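PDB 6ED2: glycosyl hydrolase family 2, TIM barrel domain protein from Faecalibacterium prausnitzii A2-165, which probably hydrolyses beta-D-glucuronides, releasing glucuronic acid, as a gut bacterial beta-glucuronidase of glycosyl hydrolase family 2. Local coordinates for residues K207-R216 and D227-H236; W267-V278 and E290-R298. All blocks are in the same frame, centred on the assembly; numbering follows the deposited sequence.

Contact 1. Residues K207-R216 and D227-H236; sequences KERVLDYSTR and DYTVSTNGPH
The carboxylate of Glu208 is held by the side chain and the backbone of His236: ND1 donates a hydrogen bond to OE1 (2.7 Å), the oxygen lying in the ring plane, and the backbone N reaches OE2 at 2.9 Å. Both oxygens use their syn lone pairs, so the two bonds hold the carboxylate at a fixed tilt, 36° from the ring. The extended glutamate chain, with CG anti to the backbone N (chi1 -177°), carries the carboxylate to His236. A water bonded to OE2 also meets Thr232 OG1 and His236 O. Beside this, the amide of Asn233 bridges two backbone groups of the other segment: OD1 accepts from Arg209 N at 2.9 Å, and ND2 donates to Lys207 O at 2.9 Å. Next comes a classic beta bulge, where Leu211 N binds Ser231 O at 2.8 Å and Asp212 N reaches the same oxygen only weakly. Beyond it the antiparallel pairing runs regularly to Arg216 and Asp227. On one face Ser214 OG and Thr229 OG1 share a hydrogen bond of 2.8 Å; on the other, Val210 CG1 meets Val230 CG1 at 4.0 Å. The hairpin supplies two strands of a three-stranded sheet, 210-219 outermost and 223-232 central against strand 256-262. Val230 and Tyr228 pack on strand 238-244, while Asp212 forms a salt bridge with Lys428 on the opposite face.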
loop_
_atom_site.group_PDB
_atom_site.type_symbol
_atom_site.label_atom_id
_atom_site.label_comp_id
_atom_site.label_asym_id
_atom_site.label_seq_id
_atom_site.Cartn_x
_atom_site.Cartn_y
_atom_site.Cartn_z
ATOM N N LYS A 207 6.482 -33.663 -47.144
ATOM C CA LYS A 207 7.914 -33.915 -47.131
ATOM C C LYS A 207 8.679 -32.913 -47.991
ATOM O O LYS A 207 9.814 -32.563 -47.665
ATOM C CB LYS A 207 8.170 -35.361 -47.551
ATOM C CG LYS A 207 8.072 -36.272 -46.325
ATOM C CD LYS A 207 7.657 -37.678 -46.634
ATOM C CE LYS A 207 7.851 -38.533 -45.409
ATOM N NZ LYS A 207 7.680 -39.958 -45.752
ATOM N N GLU A 208 8.070 -32.411 -49.058
ATOM C CA GLU A 208 8.610 -31.290 -49.801
ATOM C C GLU A 208 7.826 -30.038 -49.421
ATOM O O GLU A 208 6.620 -29.959 -49.671
ATOM C CB GLU A 208 8.525 -31.532 -51.307
ATOM C CG GLU A 208 9.162 -30.397 -52.090
ATOM C CD GLU A 208 9.121 -30.588 -53.600
ATOM O OE1 GLU A 208 8.766 -31.696 -54.056
ATOM O OE2 GLU A 208 9.469 -29.625 -54.329
ATOM N N ARG A 209 8.505 -29.049 -48.848
ATOM C CA ARG A 209 7.760 -27.931 -48.287
ATOM C C ARG A 209 8.602 -26.666 -48.268
ATOM O O ARG A 209 9.831 -26.707 -48.342
ATOM C CB ARG A 209 7.300 -28.249 -46.866
ATOM C CG ARG A 209 8.458 -28.619 -45.936
ATOM C CD ARG A 209 7.938 -28.750 -44.531
ATOM N NE ARG A 209 8.915 -29.262 -43.579
ATOM C CZ ARG A 209 9.229 -30.542 -43.435
ATOM N NH1 ARG A 209 8.681 -31.465 -44.225
ATOM N NH2 ARG A 209 10.113 -30.898 -42.516
ATOM N N VAL A 210 7.899 -25.533 -48.179
ATOM C CA VAL A 210 8.525 -24.257 -47.884
ATOM C C VAL A 210 9.214 -24.306 -46.527
ATOM O O VAL A 210 8.609 -24.695 -45.522
ATOM C CB VAL A 210 7.470 -23.153 -47.918
ATOM C CG1 VAL A 210 8.129 -21.794 -47.682
ATOM C CG2 VAL A 210 6.710 -23.214 -49.224
ATOM N N LEU A 211 10.491 -23.895 -46.490
ATOM C CA LEU A 211 11.234 -23.735 -45.244
ATOM C C LEU A 211 11.427 -22.285 -44.831
ATOM O O LEU A 211 11.630 -22.010 -43.645
ATOM C CB LEU A 211 12.617 -24.382 -45.351
ATOM C CG LEU A 211 12.680 -25.824 -45.863
ATOM C CD1 LEU A 211 14.117 -26.188 -46.149
ATOM C CD2 LEU A 211 12.088 -26.798 -44.868
ATOM N N ASP A 212 11.378 -21.352 -45.773
ATOM C CA ASP A 212 11.685 -19.968 -45.450
ATOM C C ASP A 212 11.262 -19.095 -46.623
ATOM O O ASP A 212 11.046 -19.577 -47.736
ATOM C CB ASP A 212 13.181 -19.783 -45.147
ATOM C CG ASP A 212 13.486 -18.477 -44.412
ATOM O OD1 ASP A 212 12.551 -17.831 -43.889
ATOM O OD2 ASP A 212 14.670 -18.084 -44.369
ATOM N N TYR A 213 11.116 -17.808 -46.347
ATOM C CA TYR A 213 10.916 -16.822 -47.386
ATOM C C TYR A 213 11.422 -15.504 -46.838
ATOM O O TYR A 213 11.569 -15.331 -45.627
ATOM C CB TYR A 213 9.454 -16.722 -47.836
ATOM C CG TYR A 213 8.549 -15.960 -46.892
ATOM C CD1 TYR A 213 8.299 -14.613 -47.082
ATOM C CD2 TYR A 213 7.930 -16.601 -45.805
ATOM C CE1 TYR A 213 7.473 -13.903 -46.218
ATOM C CE2 TYR A 213 7.087 -15.900 -44.934
ATOM C CZ TYR A 213 6.866 -14.547 -45.151
ATOM O OH TYR A 213 6.040 -13.813 -44.320
ATOM N N SER A 214 11.707 -14.583 -47.747
ATOM C CA SER A 214 12.203 -13.268 -47.378
ATOM C C SER A 214 11.500 -12.253 -48.256
ATOM O O SER A 214 11.063 -12.583 -49.363
ATOM C CB SER A 214 13.744 -13.154 -47.541
ATOM O OG SER A 214 14.108 -13.046 -48.919
ATOM N N THR A 215 11.397 -11.020 -47.750
ATOM C CA THR A 215 10.800 -9.895 -48.461
ATOM C C THR A 215 11.662 -8.651 -48.257
ATOM O O THR A 215 12.301 -8.485 -47.210
ATOM C CB THR A 215 9.346 -9.592 -47.993
ATOM O OG1 THR A 215 9.306 -9.397 -46.567
ATOM C CG2 THR A 215 8.391 -10.714 -48.384
ATOM N N ARG A 216 11.688 -7.803 -49.296
ATOM C CA ARG A 216 12.242 -6.449 -49.316
ATOM C C ARG A 216 11.193 -5.552 -49.943
ATOM O O ARG A 216 10.479 -5.973 -50.855
ATOM C CB ARG A 216 13.538 -6.300 -50.177
ATOM C CG ARG A 216 14.749 -7.066 -49.704
ATOM C CD ARG A 216 15.664 -7.504 -50.873
ATOM N NE ARG A 216 16.453 -8.699 -50.499
ATOM C CZ ARG A 216 16.450 -9.868 -51.155
ATOM N NH1 ARG A 216 15.712 -10.024 -52.246
ATOM N NH2 ARG A 216 17.190 -10.881 -50.725
ATOM N N ASP A 227 10.174 -7.532 -53.408
ATOM C CA ASP A 227 11.069 -8.582 -53.873
ATOM C C ASP A 227 11.069 -9.699 -52.839
ATOM O O ASP A 227 11.245 -9.451 -51.640
ATOM C CB ASP A 227 12.499 -8.072 -54.078
ATOM C CG ASP A 227 12.600 -6.957 -55.132
ATOM O OD1 ASP A 227 11.734 -6.859 -56.032
ATOM O OD2 ASP A 227 13.567 -6.170 -55.046
ATOM N N TYR A 228 10.896 -10.928 -53.303
ATOM C CA TYR A 228 10.795 -12.058 -52.415
ATOM C C TYR A 228 11.791 -13.120 -52.846
ATOM O O TYR A 228 12.182 -13.200 -54.011
ATOM C CB TYR A 228 9.354 -12.628 -52.408
ATOM C CG TYR A 228 8.978 -13.354 -53.687
ATOM C CD1 TYR A 228 9.339 -14.674 -53.884
ATOM C CD2 TYR A 228 8.262 -12.723 -54.689
ATOM C CE1 TYR A 228 9.015 -15.340 -55.038
ATOM C CE2 TYR A 228 7.925 -13.398 -55.862
ATOM C CZ TYR A 228 8.312 -14.705 -56.025
ATOM O OH TYR A 228 7.999 -15.412 -57.176
ATOM N N THR A 229 12.190 -13.945 -51.885
ATOM C CA THR A 229 12.729 -15.256 -52.171
ATOM C C THR A 229 11.898 -16.277 -51.402
ATOM O O THR A 229 11.271 -15.949 -50.386
ATOM C CB THR A 229 14.233 -15.361 -51.792
ATOM O OG1 THR A 229 14.393 -15.409 -50.365
ATOM C CG2 THR A 229 15.023 -14.170 -52.351
ATOM N N VAL A 230 11.891 -17.512 -51.898
ATOM C CA VAL A 230 11.322 -18.655 -51.199
ATOM C C VAL A 230 12.349 -19.782 -51.209
ATOM O O VAL A 230 12.909 -20.100 -52.261
ATOM C CB VAL A 230 10.011 -19.134 -51.858
ATOM C CG1 VAL A 230 9.479 -20.392 -51.135
ATOM C CG2 VAL A 230 8.996 -18.028 -51.872
ATOM N N SER A 231 12.567 -20.408 -50.060
ATOM C CA SER A 231 13.421 -21.580 -49.954
ATOM C C SER A 231 12.564 -22.814 -49.683
ATOM O O SER A 231 11.858 -22.871 -48.671
ATOM C CB SER A 231 14.453 -21.390 -48.838
ATOM O OG SER A 231 15.270 -20.262 -49.112
ATOM N N THR A 232 12.631 -23.801 -50.577
ATOM C CA THR A 232 12.038 -25.109 -50.357
ATOM C C THR A 232 13.141 -26.153 -50.296
ATOM O O THR A 232 14.272 -25.898 -50.711
ATOM C CB THR A 232 11.037 -25.481 -51.454
ATOM O OG1 THR A 232 11.719 -26.120 -52.543
ATOM C CG2 THR A 232 10.324 -24.264 -51.948
ATOM N N ASN A 233 12.811 -27.328 -49.743
ATOM C CA ASN A 233 13.720 -28.470 -49.721
ATOM C C ASN A 233 13.531 -29.400 -50.923
ATOM O O ASN A 233 13.867 -30.586 -50.834
ATOM C CB ASN A 233 13.557 -29.267 -48.421
ATOM C CG ASN A 233 12.162 -29.901 -48.290
ATOM O OD1 ASN A 233 11.280 -29.672 -49.121
ATOM N ND2 ASN A 233 11.956 -30.675 -47.228
ATOM N N GLY A 234 12.981 -28.904 -52.033
ATOM C CA GLY A 234 12.803 -29.737 -53.199
ATOM C C GLY A 234 12.754 -28.977 -54.519
ATOM O O GLY A 234 12.900 -27.758 -54.567
ATOM N N PRO A 235 12.539 -29.708 -55.619
ATOM C CA PRO A 235 12.681 -29.120 -56.958
ATOM C C PRO A 235 11.421 -28.570 -57.595
ATOM O O PRO A 235 11.516 -27.978 -58.682
ATOM C CB PRO A 235 13.193 -30.318 -57.774
ATOM C CG PRO A 235 12.445 -31.482 -57.159
ATOM C CD PRO A 235 12.452 -31.183 -55.668
ATOM N N HIS A 236 10.249 -28.733 -56.965
ATOM C CA HIS A 236 9.008 -28.414 -57.650
ATOM C C HIS A 236 8.705 -26.922 -57.610
ATOM O O HIS A 236 9.092 -26.224 -56.671
ATOM C CB HIS A 236 7.859 -29.226 -57.049
ATOM C CG HIS A 236 7.898 -30.652 -57.481
ATOM N ND1 HIS A 236 8.405 -31.656 -56.686
ATOM C CD2 HIS A 236 7.607 -31.224 -58.674
ATOM C CE1 HIS A 236 8.377 -32.797 -57.354
ATOM N NE2 HIS A 236 7.898 -32.562 -58.563
HETATM O O HOH W 1 9.878 -27.033 -54.067
HETATM O O HOH W 2 13.600 -10.640 -50.494
#

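Contact 2. Residues W267-V278 and E290-R298; sequences WNVHAAYLYDLV and EYLDRIGIR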
loop_
_atom_site.group_PDB
_atom_site.type_symbol
_atom_site.label_atom_id
_atom_site.label_comp_id
_atom_site.label_asym_id
_atom_site.label_seq_id
_atom_site.Cartn_x
_atom_site.Cartn_y
_atom_site.Cartn_z
ATOM N N TRP A 267 1.810 -0.007 -44.587
ATOM C CA TRP A 267 1.839 -0.210 -43.150
ATOM C C TRP A 267 2.507 0.987 -42.480
ATOM O O TRP A 267 3.600 1.398 -42.877
ATOM C CB TRP A 267 2.590 -1.508 -42.860
ATOM C CG TRP A 267 2.585 -1.991 -41.460
ATOM C CD1 TRP A 267 1.831 -3.018 -40.940
ATOM C CD2 TRP A 267 3.434 -1.538 -40.399
ATOM N NE1 TRP A 267 2.144 -3.210 -39.609
ATOM C CE2 TRP A 267 3.121 -2.310 -39.253
ATOM C CE3 TRP A 267 4.416 -0.544 -40.300
ATOM C CZ2 TRP A 267 3.757 -2.114 -38.030
ATOM C CZ3 TRP A 267 5.052 -0.356 -39.086
ATOM C CH2 TRP A 267 4.725 -1.138 -37.966
ATOM N N ASN A 268 1.848 1.552 -41.470
ATOM C CA ASN A 268 2.316 2.766 -40.819
ATOM C C ASN A 268 2.160 2.669 -39.307
ATOM O O ASN A 268 1.363 1.878 -38.795
ATOM C CB ASN A 268 1.554 3.981 -41.330
ATOM C CG ASN A 268 2.396 4.831 -42.226
ATOM O OD1 ASN A 268 3.426 5.384 -41.794
ATOM N ND2 ASN A 268 1.992 4.932 -43.489
ATOM N N VAL A 269 2.918 3.511 -38.596
ATOM C CA VAL A 269 2.833 3.571 -37.143
ATOM C C VAL A 269 1.400 3.870 -36.732
ATOM O O VAL A 269 0.792 4.833 -37.213
ATOM C CB VAL A 269 3.795 4.637 -36.591
ATOM C CG1 VAL A 269 3.314 5.143 -35.226
ATOM C CG2 VAL A 269 5.166 4.073 -36.456
ATOM N N HIS A 270 0.845 3.035 -35.852
ATOM C CA HIS A 270 -0.535 3.150 -35.383
ATOM C C HIS A 270 -1.553 3.119 -36.523
ATOM O O HIS A 270 -2.723 3.450 -36.320
ATOM C CB HIS A 270 -0.738 4.416 -34.533
ATOM C CG HIS A 270 0.099 4.454 -33.286
ATOM N ND1 HIS A 270 0.648 5.619 -32.793
ATOM C CD2 HIS A 270 0.487 3.471 -32.439
ATOM C CE1 HIS A 270 1.328 5.354 -31.694
ATOM N NE2 HIS A 270 1.244 4.059 -31.454
ATOM N N ALA A 271 -1.140 2.721 -37.719
ATOM C CA ALA A 271 -2.018 2.671 -38.874
ATOM C C ALA A 271 -1.591 1.473 -39.720
ATOM O O ALA A 271 -1.221 1.584 -40.881
ATOM C CB ALA A 271 -1.965 3.975 -39.670
ATOM N N ALA A 272 -1.619 0.299 -39.110
ATOM C CA ALA A 272 -1.122 -0.882 -39.788
ATOM C C ALA A 272 -2.042 -1.255 -40.941
ATOM O O ALA A 272 -3.239 -0.976 -40.920
ATOM C CB ALA A 272 -1.013 -2.051 -38.814
ATOM N N TYR A 273 -1.460 -1.872 -41.962
ATOM C CA TYR A 273 -2.235 -2.568 -42.973
ATOM C C TYR A 273 -1.474 -3.813 -43.378
ATOM O O TYR A 273 -0.291 -3.737 -43.711
ATOM C CB TYR A 273 -2.508 -1.695 -44.197
ATOM C CG TYR A 273 -3.666 -2.215 -44.998
ATOM C CD1 TYR A 273 -4.964 -1.826 -44.696
ATOM C CD2 TYR A 273 -3.474 -3.130 -46.034
ATOM C CE1 TYR A 273 -6.036 -2.305 -45.411
ATOM C CE2 TYR A 273 -4.550 -3.623 -46.758
ATOM C CZ TYR A 273 -5.830 -3.198 -46.442
ATOM O OH TYR A 273 -6.918 -3.658 -47.153
ATOM N N LEU A 274 -2.149 -4.953 -43.344
ATOM C CA LEU A 274 -1.535 -6.241 -43.624
ATOM C C LEU A 274 -2.191 -6.857 -44.851
ATOM O O LEU A 274 -3.395 -6.683 -45.080
ATOM C CB LEU A 274 -1.656 -7.186 -42.413
ATOM C CG LEU A 274 -0.866 -6.728 -41.174
ATOM C CD1 LEU A 274 -1.081 -7.664 -39.992
ATOM C CD2 LEU A 274 0.641 -6.592 -41.491
ATOM N N TYR A 275 -1.384 -7.538 -45.659
ATOM C CA TYR A 275 -1.840 -8.306 -46.805
ATOM C C TYR A 275 -1.644 -9.782 -46.517
ATOM O O TYR A 275 -0.788 -10.172 -45.724
ATOM C CB TYR A 275 -1.066 -7.943 -48.077
ATOM C CG TYR A 275 -1.444 -6.624 -48.707
ATOM C CD1 TYR A 275 -2.346 -6.563 -49.775
ATOM C CD2 TYR A 275 -0.866 -5.440 -48.267
ATOM C CE1 TYR A 275 -2.672 -5.341 -50.373
ATOM C CE2 TYR A 275 -1.177 -4.227 -48.852
ATOM C CZ TYR A 275 -2.084 -4.177 -49.900
ATOM O OH TYR A 275 -2.379 -2.957 -50.464
ATOM N N ASP A 276 -2.412 -10.612 -47.197
ATOM C CA ASP A 276 -2.323 -12.053 -47.007
ATOM C C ASP A 276 -1.405 -12.633 -48.075
ATOM O O ASP A 276 -1.617 -12.411 -49.273
ATOM C CB ASP A 276 -3.706 -12.697 -47.053
ATOM C CG ASP A 276 -4.571 -12.281 -45.878
ATOM O OD1 ASP A 276 -4.160 -12.519 -44.727
ATOM O OD2 ASP A 276 -5.647 -11.694 -46.103
ATOM N N LEU A 277 -0.385 -13.358 -47.633
ATOM C CA LEU A 277 0.610 -13.941 -48.514
ATOM C C LEU A 277 0.335 -15.432 -48.639
ATOM O O LEU A 277 0.168 -16.120 -47.627
ATOM C CB LEU A 277 2.018 -13.692 -47.961
ATOM C CG LEU A 277 3.229 -14.137 -48.789
ATOM C CD1 LEU A 277 3.297 -13.364 -50.100
ATOM C CD2 LEU A 277 4.496 -13.917 -48.006
ATOM N N VAL A 278 0.288 -15.927 -49.875
ATOM C CA VAL A 278 0.052 -17.341 -50.153
ATOM C C VAL A 278 1.235 -17.877 -50.948
ATOM O O VAL A 278 1.445 -17.481 -52.100
ATOM C CB VAL A 278 -1.256 -17.560 -50.921
ATOM C CG1 VAL A 278 -1.485 -19.050 -51.186
ATOM C CG2 VAL A 278 -2.409 -16.948 -50.165
ATOM N N GLU A 290 1.581 -25.516 -48.996
ATOM C CA GLU A 290 1.101 -24.147 -48.980
ATOM C C GLU A 290 1.478 -23.528 -47.648
ATOM O O GLU A 290 1.280 -24.142 -46.596
ATOM C CB GLU A 290 -0.406 -24.076 -49.200
ATOM C CG GLU A 290 -1.008 -22.756 -48.793
ATOM C CD GLU A 290 -2.509 -22.757 -48.952
ATOM O OE1 GLU A 290 -3.207 -23.247 -48.034
ATOM O OE2 GLU A 290 -2.980 -22.306 -50.016
ATOM N N TYR A 291 2.076 -22.346 -47.703
ATOM C CA TYR A 291 2.371 -21.580 -46.510
ATOM C C TYR A 291 1.628 -20.264 -46.607
ATOM O O TYR A 291 1.412 -19.743 -47.700
ATOM C CB TYR A 291 3.880 -21.331 -46.297
ATOM C CG TYR A 291 4.128 -20.800 -44.904
ATOM C CD1 TYR A 291 4.039 -21.641 -43.786
ATOM C CD2 TYR A 291 4.377 -19.446 -44.694
ATOM C CE1 TYR A 291 4.226 -21.143 -42.501
ATOM C CE2 TYR A 291 4.553 -18.937 -43.411
ATOM C CZ TYR A 291 4.476 -19.785 -42.323
ATOM O OH TYR A 291 4.666 -19.272 -41.057
ATOM N N LEU A 292 1.182 -19.775 -45.456
ATOM C CA LEU A 292 0.322 -18.608 -45.360
ATOM C C LEU A 292 0.868 -17.661 -44.303
ATOM O O LEU A 292 1.275 -18.084 -43.223
ATOM C CB LEU A 292 -1.117 -19.013 -45.006
ATOM C CG LEU A 292 -1.839 -19.981 -45.947
ATOM C CD1 LEU A 292 -3.067 -20.573 -45.245
ATOM C CD2 LEU A 292 -2.253 -19.273 -47.231
ATOM N N ASP A 293 0.876 -16.375 -44.613
ATOM C CA ASP A 293 1.391 -15.401 -43.669
ATOM C C ASP A 293 0.761 -14.063 -44.015
ATOM O O ASP A 293 0.012 -13.932 -44.990
ATOM C CB ASP A 293 2.926 -15.352 -43.699
ATOM C CG ASP A 293 3.539 -14.867 -42.382
ATOM O OD1 ASP A 293 2.794 -14.374 -41.492
ATOM O OD2 ASP A 293 4.788 -14.958 -42.259
ATOM N N ARG A 294 1.026 -13.083 -43.165
ATOM C CA ARG A 294 0.560 -11.724 -43.380
ATOM C C ARG A 294 1.762 -10.805 -43.312
ATOM O O ARG A 294 2.621 -10.970 -42.438
ATOM C CB ARG A 294 -0.483 -11.342 -42.352
ATOM C CG ARG A 294 -1.645 -12.314 -42.348
ATOM C CD ARG A 294 -2.585 -12.032 -41.213
ATOM N NE ARG A 294 -3.446 -10.887 -41.479
ATOM C CZ ARG A 294 -3.851 -10.042 -40.533
ATOM N NH1 ARG A 294 -3.448 -10.221 -39.264
ATOM N NH2 ARG A 294 -4.637 -9.018 -40.853
ATOM N N ILE A 295 1.841 -9.867 -44.254
ATOM C CA ILE A 295 2.980 -8.974 -44.363
ATOM C C ILE A 295 2.469 -7.549 -44.491
ATOM O O ILE A 295 1.351 -7.298 -44.941
ATOM C CB ILE A 295 3.882 -9.318 -45.563
ATOM C CG1 ILE A 295 3.103 -9.141 -46.863
ATOM C CG2 ILE A 295 4.435 -10.710 -45.441
ATOM C CD1 ILE A 295 3.861 -9.637 -48.095
ATOM N N GLY A 296 3.308 -6.612 -44.093
ATOM C CA GLY A 296 3.011 -5.200 -44.235
ATOM C C GLY A 296 4.005 -4.574 -45.191
ATOM O O GLY A 296 5.187 -4.928 -45.187
ATOM N N ILE A 297 3.514 -3.659 -46.016
ATOM C CA ILE A 297 4.328 -2.988 -47.018
ATOM C C ILE A 297 4.842 -1.693 -46.400
ATOM O O ILE A 297 4.088 -0.730 -46.223
ATOM C CB ILE A 297 3.532 -2.722 -48.303
ATOM C CG1 ILE A 297 3.015 -4.041 -48.886
ATOM C CG2 ILE A 297 4.398 -2.018 -49.326
ATOM C CD1 ILE A 297 2.265 -3.848 -50.198
ATOM N N ARG A 298 6.125 -1.674 -46.059
ATOM C CA ARG A 298 6.727 -0.498 -45.455
ATOM C C ARG A 298 8.236 -0.561 -45.650
ATOM O O ARG A 298 8.828 -1.646 -45.651
ATOM C CB ARG A 298 6.386 -0.397 -43.960
ATOM C CG ARG A 298 6.958 -1.539 -43.119
ATOM C CD ARG A 298 8.285 -1.162 -42.478
ATOM N NE ARG A 298 8.937 -2.253 -41.745
ATOM C CZ ARG A 298 9.805 -3.102 -42.288
ATOM N NH1 ARG A 298 10.097 -3.002 -43.581
ATOM N NH2 ARG A 298 10.365 -4.061 -41.545
HETATM O O HOH W 3 0.859 -3.004 -46.056
#
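Strands 275-278 and 290-295 run antiparallel, 155° between their directions, joined by paired backbone bonds at Tyr275-Ile295 and Leu277-Asp293, the shortest from Leu277 N to Asp293 O at 2.7 Å. Where the strands give way to loop, a water takes over, accepting from Ile297 N and donating to Tyr273 O; farther on, Trp267 N binds Ile297 O at 2.9 Å. Leu274 lays its CD1 over one face of the Arg294 guanidinium, 3.6 Å from NH1, a group brought there by the bend of the arginine chain at chi3 (77°), while its CD2 rests against the Ile295 carbonyl. An alanine here would lack CD1 and is likely to leave that guanidinium face without its apolar cover, the group then held mainly by its carboxylates. Asp276 runs alongside the same arginine, its OD1 at the guanidinium edge in a long salt bridge of 3.7 Å to NE; NH1 has a second carboxylate in Glu369. Also on this face, Val278 CG2 meets Leu292 CD2 at 3.7 Å. On the reverse face, Ile297 CD1 touches Tyr275 CE2 at 3.7 Å, and Leu277 CD2 lies 4.1 Å from Ile295 CG2. The hairpin belongs to a four-stranded sheet: strand 238-244, which carries the magnesium ligands Thr239 and Glu241, pairs with 275-283. Leu277 packs on Val240, Ile295 on Leu242, and Leu292 on Phe153 of a second subunit.

From the N terminus, contact 1 comes first, strands 210-219 and 223-232 running on past it to a short turn. The chain then lays down strands 238-244, 247-253 and 256-262 before contact 2 closes a second hairpin, whose strands 275-283 and 286-295 likewise continue to a tight turn. The two are therefore in series, neither enclosing nor crossing the other. They belong to different sheets of one domain, packed face to face as a beta sandwich of the immunoglobulin-like kind known in this family. Tyr213 joins them directly: its OH probably hydrogen-bonds Asp293 OD2 at 2.7 Å, and its ring packs on Leu277. Trp267 NE1, bonded to Asp368 O, ties contact 2 to helix 361-370.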